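Local atomic coordinates of lysozyme (Penaeus vannamei, PDB entry 6UKC), a protein that probably hydrolyses the beta-1,4 linkages between N-acetylmuramic acid and N-acetylglucosamine in bacterial peptidoglycan, and those of chitodextrins, as a C-type lysozyme of glycosyl hydrolase family 22. Residues Cys32-Glu37 with Gly56-Asn61. Residues are numbered along the deposited sequence; the frame is centred on the assembly and turned at random.
Sequences CIAEFE and GIFQIN
In the C-type lysozyme fold a helical lobe meets a small antiparallel sheet, with the substrate cleft between them as in other family members; here the C-terminal end of helix 24-38 joins the two by packing on the type I turn Gly56-Gln59, which links strands 53-55 and 60-61. Ala34 faces Ile57, where the two backbones come nearest: its CB meets Ile57 CG1 at 3.7 Å and also lies obliquely by the Phe58 ring, 4.1 Å from CE1. Ile57 CG1 gets there by standing anti to the backbone N (chi1 -166°), while its CG2 lies above one face of the Phe58 ring, offset toward the rim. Phe12 touches Ala34, Ile57 and Phe58, so helix 9-20, helix 24-38 and the turn share one apolar cluster. Further along, Glu37 crosses Gln59, its OE2 3.7 Å from Gln59 CB and the carboxylate and amide planes 27° apart; Glu37 OE1 accepts a hydrogen bond from the backbone N of Ala116. Gln59 CG lies 3.4 Å from Glu37 O. From there the side chain bends back at chi2 (-69°) onto its own turn, with OE1 taken by Asn46 ND2. Gly56 O, already bonded by the backbone N of Gln59, accepts a second bond in its carbonyl plane, on a lone pair, from Gln59 NE2 at 2.8 Å.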
ATOM      1  N   CYS A  32       2.722  -6.160  -5.500  1.00 16.69           N
ATOM      2  CA  CYS A  32       4.187  -6.191  -5.271  1.00 16.72           C
ATOM      3  C   CYS A  32       4.511  -5.404  -3.987  1.00 16.58           C
ATOM      4  O   CYS A  32       5.288  -5.950  -3.115  1.00 14.77           O
ATOM      5  CB  CYS A  32       4.962  -5.632  -6.453  1.00 16.85           C
ATOM      6  SG  CYS A  32       6.739  -5.921  -6.289  1.00 17.84           S
ATOM      7  N   ILE A  33       3.965  -4.180  -3.882  1.00 15.38           N
ATOM      8  CA  ILE A  33       4.217  -3.279  -2.721  1.00 16.55           C
ATOM      9  C   ILE A  33       3.723  -3.973  -1.454  1.00 17.34           C
ATOM     10  O   ILE A  33       4.536  -4.029  -0.496  1.00 17.73           O
ATOM     11  CB  ILE A  33       3.618  -1.879  -2.917  1.00 17.28           C
ATOM     12  CG1 ILE A  33       4.384  -1.135  -4.013  1.00 17.56           C
ATOM     13  CG2 ILE A  33       3.616  -1.096  -1.606  1.00 18.07           C
ATOM     14  CD1 ILE A  33       3.644   0.060  -4.558  1.00 19.23           C
ATOM     15  N   ALA A  34       2.491  -4.521  -1.460  1.00 17.40           N
ATOM     16  CA  ALA A  34       1.913  -5.227  -0.288  1.00 18.16           C
ATOM     17  C   ALA A  34       2.780  -6.428   0.102  1.00 19.57           C
ATOM     18  O   ALA A  34       2.962  -6.664   1.326  1.00 17.95           O
ATOM     19  CB  ALA A  34       0.501  -5.687  -0.561  1.00 18.70           C
ATOM     20  N   GLU A  35       3.203  -7.237  -0.878  1.00 21.08           N
ATOM     21  CA  GLU A  35       4.020  -8.429  -0.553  1.00 21.09           C
ATOM     22  C   GLU A  35       5.187  -7.965   0.327  1.00 20.00           C
ATOM     23  O   GLU A  35       5.344  -8.486   1.458  1.00 17.59           O
ATOM     24  CB  GLU A  35       4.544  -9.165  -1.786  1.00 22.52           C
ATOM     25  CG  GLU A  35       5.085 -10.533  -1.407  1.00 24.02           C
ATOM     26  CD  GLU A  35       5.755 -11.350  -2.488  1.00 25.82           C
ATOM     27  OE1 GLU A  35       6.714 -12.007  -2.138  1.00 29.85           O
ATOM     28  OE2 GLU A  35       5.301 -11.350  -3.657  1.00 28.59           O
ATOM     29  N   PHE A  36       5.953  -6.982  -0.150  1.00 19.39           N
ATOM     30  CA  PHE A  36       7.292  -6.668   0.419  1.00 19.45           C
ATOM     31  C   PHE A  36       7.167  -5.648   1.544  1.00 19.72           C
ATOM     32  O   PHE A  36       8.121  -5.591   2.312  1.00 20.41           O
ATOM     33  CB  PHE A  36       8.274  -6.283  -0.683  1.00 18.52           C
ATOM     34  CG  PHE A  36       8.502  -7.439  -1.621  1.00 18.36           C
ATOM     35  CD1 PHE A  36       9.218  -8.549  -1.203  1.00 18.06           C
ATOM     36  CD2 PHE A  36       7.956  -7.443  -2.897  1.00 18.62           C
ATOM     37  CE1 PHE A  36       9.428  -9.625  -2.056  1.00 18.79           C
ATOM     38  CE2 PHE A  36       8.145  -8.530  -3.747  1.00 18.82           C
ATOM     39  CZ  PHE A  36       8.877  -9.623  -3.324  1.00 18.94           C
ATOM     40  N   GLU A  37       6.033  -4.948   1.690  1.00 19.03           N
ATOM     41  CA  GLU A  37       5.854  -4.047   2.852  1.00 18.74           C
ATOM     42  C   GLU A  37       5.333  -4.862   4.033  1.00 18.26           C
ATOM     43  O   GLU A  37       5.783  -4.566   5.138  1.00 19.48           O
ATOM     44  CB  GLU A  37       4.966  -2.845   2.531  1.00 19.15           C
ATOM     45  CG  GLU A  37       5.598  -1.868   1.577  1.00 19.60           C
ATOM     46  CD  GLU A  37       6.639  -0.958   2.190  1.00 20.42           C
ATOM     47  OE1 GLU A  37       7.256  -0.174   1.449  1.00 21.59           O
ATOM     48  OE2 GLU A  37       6.793  -1.025   3.408  1.00 22.79           O
ATOM     49  N   GLY A  56      -0.696  -1.238   8.638  1.00 17.69           N
ATOM     50  CA  GLY A  56      -1.480  -2.064   7.702  1.00 17.72           C
ATOM     51  C   GLY A  56      -0.656  -2.657   6.570  1.00 17.51           C
ATOM     52  O   GLY A  56       0.571  -2.602   6.612  1.00 18.01           O
ATOM     53  N   ILE A  57      -1.362  -3.176   5.573  1.00 17.58           N
ATOM     54  CA  ILE A  57      -0.848  -3.907   4.383  1.00 17.75           C
ATOM     55  C   ILE A  57       0.074  -3.006   3.538  1.00 18.64           C
ATOM     56  O   ILE A  57       0.951  -3.592   2.829  1.00 18.68           O
ATOM     57  CB  ILE A  57      -2.043  -4.448   3.574  1.00 18.06           C
ATOM     58  CG1 ILE A  57      -1.602  -5.480   2.534  1.00 18.23           C
ATOM     59  CG2 ILE A  57      -2.855  -3.316   2.942  1.00 17.98           C
ATOM     60  CD1 ILE A  57      -2.696  -6.410   2.125  1.00 17.74           C
ATOM     61  N   PHE A  58      -0.082  -1.667   3.605  1.00 17.17           N
ATOM     62  CA  PHE A  58       0.726  -0.682   2.819  1.00 17.20           C
ATOM     63  C   PHE A  58       1.661   0.107   3.744  1.00 18.28           C
ATOM     64  O   PHE A  58       2.325   1.056   3.248  1.00 18.57           O
ATOM     65  CB  PHE A  58      -0.164   0.246   1.980  1.00 16.19           C
ATOM     66  CG  PHE A  58      -0.962  -0.440   0.894  1.00 15.11           C
ATOM     67  CD1 PHE A  58      -0.352  -1.289  -0.016  1.00 15.64           C
ATOM     68  CD2 PHE A  58      -2.301  -0.171   0.714  1.00 15.80           C
ATOM     69  CE1 PHE A  58      -1.062  -1.888  -1.041  1.00 15.31           C
ATOM     70  CE2 PHE A  58      -3.020  -0.771  -0.316  1.00 16.15           C
ATOM     71  CZ  PHE A  58      -2.402  -1.639  -1.185  1.00 15.51           C
ATOM     72  N   GLN A  59       1.722  -0.274   5.032  1.00 17.72           N
ATOM     73  CA  GLN A  59       2.693   0.258   6.019  1.00 16.83           C
ATOM     74  C   GLN A  59       2.761   1.776   5.851  1.00 16.57           C
ATOM     75  O   GLN A  59       3.845   2.306   5.628  1.00 16.41           O
ATOM     76  CB  GLN A  59       4.029  -0.463   5.823  1.00 17.31           C
ATOM     77  CG  GLN A  59       3.986  -1.900   6.320  1.00 16.83           C
ATOM     78  CD  GLN A  59       3.872  -1.860   7.818  1.00 17.78           C
ATOM     79  OE1 GLN A  59       4.820  -1.448   8.493  1.00 17.36           O
ATOM     80  NE2 GLN A  59       2.703  -2.241   8.332  1.00 16.70           N
ATOM     81  N   ILE A  60       1.612   2.433   5.954  1.00 16.45           N
ATOM     82  CA  ILE A  60       1.469   3.905   5.820  1.00 17.31           C
ATOM     83  C   ILE A  60       1.818   4.544   7.165  1.00 18.55           C
ATOM     84  O   ILE A  60       1.307   4.048   8.220  1.00 18.24           O
ATOM     85  CB  ILE A  60       0.041   4.254   5.365  1.00 18.11           C
ATOM     86  CG1 ILE A  60      -0.228   3.754   3.944  1.00 18.05           C
ATOM     87  CG2 ILE A  60      -0.187   5.747   5.501  1.00 18.82           C
ATOM     88  CD1 ILE A  60      -1.660   3.489   3.640  1.00 18.42           C
ATOM     89  N   ASN A  61       2.607   5.622   7.101  1.00 18.39           N
ATOM     90  CA  ASN A  61       3.335   6.243   8.239  1.00 18.81           C
ATOM     91  C   ASN A  61       2.465   7.349   8.845  1.00 19.00           C
ATOM     92  O   ASN A  61       1.997   8.204   8.051  1.00 18.66           O
ATOM     93  CB  ASN A  61       4.694   6.797   7.787  1.00 18.48           C
ATOM     94  CG  ASN A  61       5.555   7.226   8.960  1.00 19.29           C
ATOM     95  OD1 ASN A  61       5.615   8.413   9.282  1.00 21.58           O
ATOM     96  ND2 ASN A  61       6.175   6.268   9.636  1.00 18.87           N
TER